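Local atomic coordinates of beta-xylosidase (Uncultured organism, PDB entry 4MLG), a protein that probably hydrolyses xylo-oligosaccharides to release xylose from their non-reducing ends, as a calcium-containing beta-propeller enzyme of glycoside hydrolase family 43. Residues A[237-240]-A[245-248]; A[178-183]-A[218-223]; A[23-28]-A[57-62]. One frame throughout, in Å; residues are numbered along the deposited sequence.

Contact 1 of 3, residues A[237-240]-A[245-248]; sequences SYST and LICY
Y238 and C247 form the central, hydrogen-bonded pair of this contact, near the turn end of a beta hairpin, flanked by the non-hydrogen-bonded pairs S237–Y248 and S239–I246. The short strand axes approach to 4.6 Å with their directions 149° apart, the antiparallel pairing expected within one sheet of the family 43 beta-propeller. Y238 N gives its hydrogen to C247 O at 3.1 Å, whereas the return bond from C247 N to Y238 O is weak. Toward the turn, T240 N binds L245 O at 2.9 Å, approaching in the carbonyl plane.

Side chains alternate between the two faces of the sheet. Y238 and C247 share one of them. With CG of Y238 placed between its backbone N and carbonyl carbon (chi1 57°), the ring swings across the neighbouring strand, and C247 CB lies 4.3 Å from the ring centroid, off-centre over the face. C247 SG stands more obliquely to that ring and meets T240 CG2 at 3.7 Å. The phenol hydroxyl of Y238 is hydrogen-bonded to R219 O.

On the face of S237, S239, I246 and Y248, the methyl CD1 of I246 packs on S239 CB at 3.8 Å, and the hydroxyl of S237 is bonded to H275, the residue after the calcium ligand H274. Strands 223-230 and 258-265 continue the sheet on the two sides of the hairpin. At the turn, T240 OG1 pairs with T243 OG1 and also accepts the backbone hydrogen of L245 N at 3.0 Å, with an N-H...O angle of 142°.

Contact 2 of 3, residues A[178-183]-A[218-223]; sequences EPALCP and KRRFFE
P183 lies over one face of the F221 ring: its CB is 3.6 Å from the ring centroid and only 10° off the ring normal, a well-centred CH-pi contact. P183 CD sits over the root of the ring, 3.7 Å from F221 CG, so the proline spans the ring from its root to its centre. CG of F221 stands anti to its own backbone N (chi1 176°), which carries the ring toward segment 178-183. E223 N lies above the centre of the other ring face. A separate apolar touch joins A180 CB to R220 CG at 3.6 Å.

Water joins the two backbones. Water 2 accepts from F221 N at 3.2 Å and donates to L181 O at 2.8 Å. Water 1 also donates to L181 O, at 3.1 Å, and reaches F221 O by a weak bond, so two waters grip the one carbonyl.

Farther out, I204 and F236 touch both P183 and F221, closing the apolar cluster, and backbone bonds from P183 to L202 and from A180 to L212 position the proline side. The bent chain of R220 carries its guanidinium away to a salt bridge with D242. Replacing F221 by an alanine is likely to leave P183 without its aromatic platform and open a gap facing I204 and F236.

Both segments are loops that run directly into strands, 184-188 and 223-230, of one large sheet in the propeller. Just past the aromatic contact, F222 and E223 both face S239, the signature of a classic beta bulge at the start of strand 223-230.

Contact 3 of 3, residues A[23-28]-A[57-62]; sequences DKLYIY and DDVEQG
K24 and D57 make a salt bridge in which K24 NZ donates to D57 OD1 at 2.9 Å, from 42° out of the carboxylate plane. The other oxygen, D57 OD2, is 3.3 Å from the same K24 NZ. The lysine chain is bent at its last torsion (chi4 -66°), which brings the ammonium to OD1 obliquely, from above that plane. The backbone oxygen of D57 has a lysine of its own, accepting from K281 NZ.

Within 57-62, D58 OD2 accepts from Q61 N at 3.2 Å, an Asx motif that ties the turn to itself. Outward bonds satisfy further groups: E60 OE2 receives the amino terminus, M1 N, while G62 O accepts from R5 NH2.

On the buried side, L25 CD1 meets V59 CG2 at 4.1 Å, the two side chains crossing at about a right angle. L25 also rests on V278, F280 and F287, and V59 on F280 and Y285. The contact therefore sits where strand 24-32, bonded to strand 50-56 through L25 and M56, and the loop leading on to strand 64-72 pack against strands 276-280 and 283-290 of the neighbouring sheet.

Contacts 1 and 2 are buried neighbours, their centres 10 Å apart, and meet directly: S239 N probably bonds to E223 O. They serve the same mixed sheet, contact 1 through backbone pairing of adjacent strands, contact 2 through proline–aromatic packing and bridging water between loops that feed it. Contact 3 lies about 32 Å from contact 2, centre to centre, on the opposite side of the chain's centre. It is partly exposed, and there a salt bridge lies beside a small apolar touch between a strand and a connecting loop of one other sheet. Of the three, contact 1 rests on backbone bonds, contact 2 on apolar packing and water, and contact 3, nearest the surface, on a charge pair.

Contact 1 of 3, residues A[237-240]-A[245-248]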
loop_
_atom_site.group_PDB
_atom_site.type_symbol
_atom_site.label_atom_id
_atom_site.label_comp_id
_atom_site.label_asym_id
_atom_site.label_seq_id
_atom_site.Cartn_x
_atom_site.Cartn_y
_atom_site.Cartn_z
ATOM N N SER A 237 1.054 -27.757 0.916
ATOM C CA SER A 237 2.505 -27.834 1.001
ATOM C C SER A 237 3.119 -26.438 0.970
ATOM O O SER A 237 2.485 -25.481 0.520
ATOM C CB SER A 237 3.064 -28.700 -0.127
ATOM O OG SER A 237 2.654 -28.218 -1.395
ATOM N N TYR A 238 4.355 -26.329 1.452
ATOM C CA TYR A 238 4.998 -25.030 1.617
ATOM C C TYR A 238 6.496 -25.159 1.864
ATOM O O TYR A 238 7.007 -26.259 2.074
ATOM C CB TYR A 238 4.350 -24.265 2.775
ATOM C CG TYR A 238 4.379 -25.009 4.095
ATOM C CD1 TYR A 238 5.368 -24.754 5.036
ATOM C CD2 TYR A 238 3.416 -25.962 4.399
ATOM C CE1 TYR A 238 5.398 -25.430 6.240
ATOM C CE2 TYR A 238 3.439 -26.643 5.599
ATOM C CZ TYR A 238 4.431 -26.373 6.516
ATOM O OH TYR A 238 4.456 -27.048 7.713
ATOM N N SER A 239 7.191 -24.024 1.843
ATOM C CA SER A 239 8.623 -23.980 2.126
ATOM C C SER A 239 8.877 -23.490 3.548
ATOM O O SER A 239 8.134 -22.659 4.068
ATOM C CB SER A 239 9.339 -23.067 1.128
ATOM O OG SER A 239 10.676 -22.818 1.525
ATOM N N THR A 240 9.932 -24.005 4.172
ATOM C CA THR A 240 10.255 -23.643 5.547
ATOM C C THR A 240 11.444 -22.690 5.627
ATOM O O THR A 240 11.941 -22.400 6.715
ATOM C CB THR A 240 10.547 -24.884 6.406
ATOM O OG1 THR A 240 11.714 -25.549 5.907
ATOM C CG2 THR A 240 9.366 -25.842 6.383
ATOM N N LEU A 245 13.299 -26.838 3.733
ATOM C CA LEU A 245 12.415 -27.988 3.570
ATOM C C LEU A 245 11.141 -27.629 2.817
ATOM O O LEU A 245 10.660 -26.499 2.893
ATOM C CB LEU A 245 12.029 -28.566 4.932
ATOM C CG LEU A 245 13.140 -28.942 5.905
ATOM C CD1 LEU A 245 12.551 -29.260 7.267
ATOM C CD2 LEU A 245 13.931 -30.122 5.376
ATOM N N ILE A 246 10.601 -28.601 2.092
ATOM C CA ILE A 246 9.254 -28.492 1.551
ATOM C C ILE A 246 8.359 -29.465 2.310
ATOM O O ILE A 246 8.363 -30.667 2.042
ATOM C CB ILE A 246 9.203 -28.796 0.041
ATOM C CG1 ILE A 246 10.002 -27.751 -0.739
ATOM C CG2 ILE A 246 7.762 -28.812 -0.457
ATOM C CD1 ILE A 246 9.376 -26.370 -0.728
ATOM N N CYS A 247 7.609 -28.941 3.275
ATOM C CA CYS A 247 6.739 -29.768 4.099
ATOM C C CYS A 247 5.323 -29.783 3.538
ATOM O O CYS A 247 5.044 -29.139 2.527
ATOM C CB CYS A 247 6.730 -29.264 5.542
ATOM S SG CYS A 247 8.337 -29.346 6.372
ATOM N N TYR A 248 4.433 -30.524 4.190
ATOM C CA TYR A 248 3.038 -30.560 3.770
ATOM C C TYR A 248 2.100 -30.898 4.923
ATOM O O TYR A 248 2.484 -31.580 5.875
ATOM C CB TYR A 248 2.837 -31.545 2.615
ATOM C CG TYR A 248 2.783 -32.997 3.030
ATOM C CD1 TYR A 248 1.572 -33.676 3.097
ATOM C CD2 TYR A 248 3.941 -33.692 3.351
ATOM C CE1 TYR A 248 1.517 -35.005 3.473
ATOM C CE2 TYR A 248 3.896 -35.020 3.728
ATOM C CZ TYR A 248 2.682 -35.672 3.788
ATOM O OH TYR A 248 2.632 -36.994 4.164
#

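Contact 2 of 3, residues A[178-183]-A[218-223]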
loop_
_atom_site.group_PDB
_atom_site.type_symbol
_atom_site.label_atom_id
_atom_site.label_comp_id
_atom_site.label_asym_id
_atom_site.label_seq_id
_atom_site.Cartn_x
_atom_site.Cartn_y
_atom_site.Cartn_z
ATOM N N GLU A 178 5.975 -18.605 21.111
ATOM C CA GLU A 178 4.891 -17.822 20.528
ATOM C C GLU A 178 4.426 -18.482 19.235
ATOM O O GLU A 178 5.239 -19.022 18.485
ATOM C CB GLU A 178 5.351 -16.387 20.251
ATOM C CG GLU A 178 5.800 -15.617 21.486
ATOM C CD GLU A 178 6.455 -14.290 21.142
ATOM O OE1 GLU A 178 6.441 -13.906 19.953
ATOM O OE2 GLU A 178 6.989 -13.633 22.061
ATOM N N PRO A 179 3.111 -18.453 18.973
ATOM C CA PRO A 179 2.569 -19.055 17.750
ATOM C C PRO A 179 3.121 -18.382 16.498
ATOM O O PRO A 179 3.080 -17.157 16.387
ATOM C CB PRO A 179 1.062 -18.803 17.870
ATOM C CG PRO A 179 0.930 -17.685 18.849
ATOM C CD PRO A 179 2.055 -17.867 19.814
ATOM N N ALA A 180 3.641 -19.181 15.571
ATOM C CA ALA A 180 4.215 -18.650 14.341
ATOM C C ALA A 180 3.141 -18.032 13.457
ATOM O O ALA A 180 1.962 -18.367 13.574
ATOM C CB ALA A 180 4.948 -19.743 13.588
ATOM N N LEU A 181 3.554 -17.128 12.575
ATOM C CA LEU A 181 2.633 -16.521 11.624
ATOM C C LEU A 181 2.076 -17.575 10.675
ATOM O O LEU A 181 2.782 -18.501 10.275
ATOM C CB LEU A 181 3.324 -15.411 10.830
ATOM C CG LEU A 181 3.673 -14.138 11.599
ATOM C CD1 LEU A 181 4.274 -13.105 10.665
ATOM C CD2 LEU A 181 2.441 -13.583 12.291
ATOM N N CYS A 182 0.804 -17.431 10.324
ATOM C CA CYS A 182 0.147 -18.372 9.429
ATOM C C CYS A 182 0.109 -17.815 8.016
ATOM O O CYS A 182 0.098 -16.599 7.825
ATOM C CB CYS A 182 -1.282 -18.646 9.905
ATOM S SG CYS A 182 -1.423 -19.170 11.627
ATOM N N PRO A 183 0.093 -18.705 7.011
ATOM C CA PRO A 183 -0.166 -18.258 5.641
ATOM C C PRO A 183 -1.605 -17.764 5.537
ATOM O O PRO A 183 -2.426 -18.105 6.387
ATOM C CB PRO A 183 0.026 -19.534 4.815
ATOM C CG PRO A 183 -0.212 -20.647 5.775
ATOM C CD PRO A 183 0.325 -20.158 7.085
ATOM N N LYS A 218 11.483 -25.884 11.528
ATOM C CA LYS A 218 11.528 -27.029 10.625
ATOM C C LYS A 218 10.137 -27.418 10.128
ATOM O O LYS A 218 10.000 -28.239 9.222
ATOM C CB LYS A 218 12.222 -28.219 11.295
ATOM C CG LYS A 218 13.700 -28.335 10.948
ATOM C CD LYS A 218 14.413 -29.375 11.798
ATOM C CE LYS A 218 14.850 -28.794 13.133
ATOM N NZ LYS A 218 15.729 -29.736 13.881
ATOM N N ARG A 219 9.112 -26.813 10.719
ATOM C CA ARG A 219 7.729 -27.110 10.358
ATOM C C ARG A 219 6.934 -25.829 10.116
ATOM O O ARG A 219 5.951 -25.831 9.376
ATOM C CB ARG A 219 7.063 -27.947 11.453
ATOM C CG ARG A 219 7.729 -29.292 11.695
ATOM C CD ARG A 219 7.568 -29.738 13.138
ATOM N NE ARG A 219 6.238 -30.267 13.421
ATOM C CZ ARG A 219 5.753 -30.445 14.646
ATOM N NH1 ARG A 219 6.486 -30.119 15.701
ATOM N NH2 ARG A 219 4.535 -30.937 14.816
ATOM N N ARG A 220 7.372 -24.741 10.744
ATOM C CA ARG A 220 6.721 -23.436 10.626
ATOM C C ARG A 220 6.677 -22.940 9.182
ATOM O O ARG A 220 7.629 -23.126 8.427
ATOM C CB ARG A 220 7.443 -22.417 11.516
ATOM C CG ARG A 220 7.271 -20.965 11.106
ATOM C CD ARG A 220 8.618 -20.292 10.911
ATOM N NE ARG A 220 9.404 -20.946 9.869
ATOM C CZ ARG A 220 10.628 -20.574 9.510
ATOM N NH1 ARG A 220 11.215 -19.546 10.108
ATOM N NH2 ARG A 220 11.265 -21.231 8.553
ATOM N N PHE A 221 5.566 -22.315 8.802
ATOM C CA PHE A 221 5.420 -21.765 7.459
ATOM C C PHE A 221 6.383 -20.607 7.213
ATOM O O PHE A 221 6.548 -19.733 8.064
ATOM C CB PHE A 221 3.982 -21.297 7.223
ATOM C CG PHE A 221 3.775 -20.633 5.891
ATOM C CD1 PHE A 221 3.588 -21.392 4.745
ATOM C CD2 PHE A 221 3.768 -19.251 5.782
ATOM C CE1 PHE A 221 3.401 -20.784 3.514
ATOM C CE2 PHE A 221 3.581 -18.636 4.555
ATOM C CZ PHE A 221 3.396 -19.404 3.419
ATOM N N PHE A 222 7.012 -20.608 6.041
ATOM C CA PHE A 222 7.893 -19.517 5.639
ATOM C C PHE A 222 7.385 -18.875 4.351
ATOM O O PHE A 222 7.147 -17.670 4.310
ATOM C CB PHE A 222 9.332 -20.014 5.455
ATOM C CG PHE A 222 10.342 -18.909 5.273
ATOM C CD1 PHE A 222 10.981 -18.347 6.368
ATOM C CD2 PHE A 222 10.652 -18.435 4.008
ATOM C CE1 PHE A 222 11.909 -17.329 6.204
ATOM C CE2 PHE A 222 11.579 -17.419 3.836
ATOM C CZ PHE A 222 12.207 -16.865 4.935
ATOM N N GLU A 223 7.215 -19.685 3.308
ATOM C CA GLU A 223 6.752 -19.193 2.012
ATOM C C GLU A 223 6.342 -20.344 1.094
ATOM O O GLU A 223 6.257 -21.492 1.528
ATOM C CB GLU A 223 7.844 -18.366 1.327
ATOM C CG GLU A 223 9.066 -19.180 0.932
ATOM C CD GLU A 223 10.090 -18.371 0.165
ATOM O OE1 GLU A 223 9.984 -17.127 0.157
ATOM O OE2 GLU A 223 11.001 -18.984 -0.432
HETATM O O HOH W 1 5.777 -18.024 10.803
HETATM O O HOH W 2 3.118 -21.216 10.564
#

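Contact 3 of 3, residues A[23-28]-A[57-62]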
loop_
_atom_site.group_PDB
_atom_site.type_symbol
_atom_site.label_atom_id
_atom_site.label_comp_id
_atom_site.label_asym_id
_atom_site.label_seq_id
_atom_site.Cartn_x
_atom_site.Cartn_y
_atom_site.Cartn_z
ATOM N N ASP A 23 -4.989 -30.670 -21.998
ATOM C CA ASP A 23 -4.191 -31.899 -21.989
ATOM C C ASP A 23 -2.692 -31.640 -22.145
ATOM O O ASP A 23 -1.925 -32.544 -22.478
ATOM C CB ASP A 23 -4.685 -32.889 -23.047
ATOM C CG ASP A 23 -6.119 -33.315 -22.815
ATOM O OD1 ASP A 23 -6.635 -33.081 -21.701
ATOM O OD2 ASP A 23 -6.728 -33.886 -23.743
ATOM N N LYS A 24 -2.290 -30.398 -21.900
ATOM C CA LYS A 24 -0.888 -30.008 -21.926
ATOM C C LYS A 24 -0.492 -29.500 -20.549
ATOM O O LYS A 24 -1.317 -28.941 -19.828
ATOM C CB LYS A 24 -0.655 -28.911 -22.966
ATOM C CG LYS A 24 -0.488 -29.409 -24.391
ATOM C CD LYS A 24 -0.359 -28.243 -25.359
ATOM C CE LYS A 24 0.492 -28.611 -26.563
ATOM N NZ LYS A 24 1.907 -28.866 -26.173
ATOM N N LEU A 25 0.769 -29.694 -20.183
ATOM C CA LEU A 25 1.262 -29.208 -18.902
ATOM C C LEU A 25 2.010 -27.891 -19.073
ATOM O O LEU A 25 3.078 -27.849 -19.681
ATOM C CB LEU A 25 2.163 -30.251 -18.239
ATOM C CG LEU A 25 2.787 -29.848 -16.902
ATOM C CD1 LEU A 25 2.646 -30.972 -15.888
ATOM C CD2 LEU A 25 4.250 -29.472 -17.086
ATOM N N TYR A 26 1.441 -26.817 -18.536
ATOM C CA TYR A 26 2.077 -25.506 -18.606
ATOM C C TYR A 26 2.777 -25.170 -17.296
ATOM O O TYR A 26 2.285 -25.496 -16.215
ATOM C CB TYR A 26 1.050 -24.422 -18.945
ATOM C CG TYR A 26 0.464 -24.535 -20.335
ATOM C CD1 TYR A 26 0.978 -23.791 -21.389
ATOM C CD2 TYR A 26 -0.605 -25.383 -20.592
ATOM C CE1 TYR A 26 0.444 -23.890 -22.662
ATOM C CE2 TYR A 26 -1.145 -25.489 -21.860
ATOM C CZ TYR A 26 -0.617 -24.741 -22.891
ATOM O OH TYR A 26 -1.154 -24.843 -24.155
ATOM N N ILE A 27 3.931 -24.519 -17.398
ATOM C CA ILE A 27 4.670 -24.095 -16.217
ATOM C C ILE A 27 4.808 -22.577 -16.201
ATOM O O ILE A 27 5.070 -21.960 -17.233
ATOM C CB ILE A 27 6.068 -24.734 -16.162
ATOM C CG1 ILE A 27 5.990 -26.220 -16.514
ATOM C CG2 ILE A 27 6.688 -24.540 -14.787
ATOM C CD1 ILE A 27 7.329 -26.919 -16.513
ATOM N N TYR A 28 4.627 -21.979 -15.029
ATOM C CA TYR A 28 4.749 -20.534 -14.880
ATOM C C TYR A 28 5.781 -20.186 -13.814
ATOM O O TYR A 28 5.428 -19.893 -12.672
ATOM C CB TYR A 28 3.392 -19.918 -14.534
ATOM C CG TYR A 28 2.316 -20.219 -15.553
ATOM C CD1 TYR A 28 2.159 -19.422 -16.678
ATOM C CD2 TYR A 28 1.461 -21.303 -15.391
ATOM C CE1 TYR A 28 1.179 -19.692 -17.613
ATOM C CE2 TYR A 28 0.477 -21.581 -16.323
ATOM C CZ TYR A 28 0.342 -20.771 -17.433
ATOM O OH TYR A 28 -0.632 -21.039 -18.365
ATOM N N ASP A 57 4.364 -31.895 -23.450
ATOM C CA ASP A 57 3.384 -32.914 -23.802
ATOM C C ASP A 57 3.684 -34.195 -23.032
ATOM O O ASP A 57 2.787 -34.988 -22.747
ATOM C CB ASP A 57 3.395 -33.182 -25.308
ATOM C CG ASP A 57 2.637 -32.129 -26.092
ATOM O OD1 ASP A 57 1.583 -31.671 -25.603
ATOM O OD2 ASP A 57 3.092 -31.760 -27.195
ATOM N N ASP A 58 4.957 -34.384 -22.699
ATOM C CA ASP A 58 5.395 -35.531 -21.915
ATOM C C ASP A 58 6.463 -35.093 -20.916
ATOM O O ASP A 58 7.527 -34.615 -21.305
ATOM C CB ASP A 58 5.942 -36.628 -22.827
ATOM C CG ASP A 58 6.360 -37.867 -22.063
ATOM O OD1 ASP A 58 5.718 -38.178 -21.038
ATOM O OD2 ASP A 58 7.330 -38.528 -22.487
ATOM N N VAL A 59 6.144 -35.177 -19.638
ATOM C CA VAL A 59 7.053 -34.688 -18.625
ATOM C C VAL A 59 8.360 -35.467 -18.586
ATOM O O VAL A 59 9.430 -34.888 -18.504
ATOM C CB VAL A 59 6.396 -34.734 -17.235
ATOM C CG1 VAL A 59 7.370 -34.279 -16.171
ATOM C CG2 VAL A 59 5.164 -33.863 -17.209
ATOM N N GLU A 60 8.258 -36.787 -18.628
ATOM C CA GLU A 60 9.441 -37.640 -18.561
ATOM C C GLU A 60 10.441 -37.675 -19.722
ATOM O O GLU A 60 11.636 -37.636 -19.491
ATOM C CB GLU A 60 9.035 -39.042 -18.153
ATOM C CG GLU A 60 8.703 -39.125 -16.684
ATOM C CD GLU A 60 7.598 -40.098 -16.414
ATOM O OE1 GLU A 60 6.623 -40.089 -17.174
ATOM O OE2 GLU A 60 7.715 -40.862 -15.445
ATOM N N GLN A 61 9.975 -37.757 -20.959
ATOM C CA GLN A 61 10.893 -37.701 -22.098
ATOM C C GLN A 61 10.535 -36.646 -23.135
ATOM O O GLN A 61 11.143 -36.581 -24.195
ATOM C CB GLN A 61 11.078 -39.075 -22.751
ATOM C CG GLN A 61 12.524 -39.372 -23.125
ATOM C CD GLN A 61 12.983 -40.748 -22.693
ATOM O OE1 GLN A 61 12.172 -41.626 -22.413
ATOM N NE2 GLN A 61 14.288 -40.949 -22.647
ATOM N N GLY A 62 9.534 -35.832 -22.823
ATOM C CA GLY A 62 9.015 -34.837 -23.743
ATOM C C GLY A 62 9.862 -33.612 -24.040
ATOM O O GLY A 62 10.633 -33.168 -23.219
#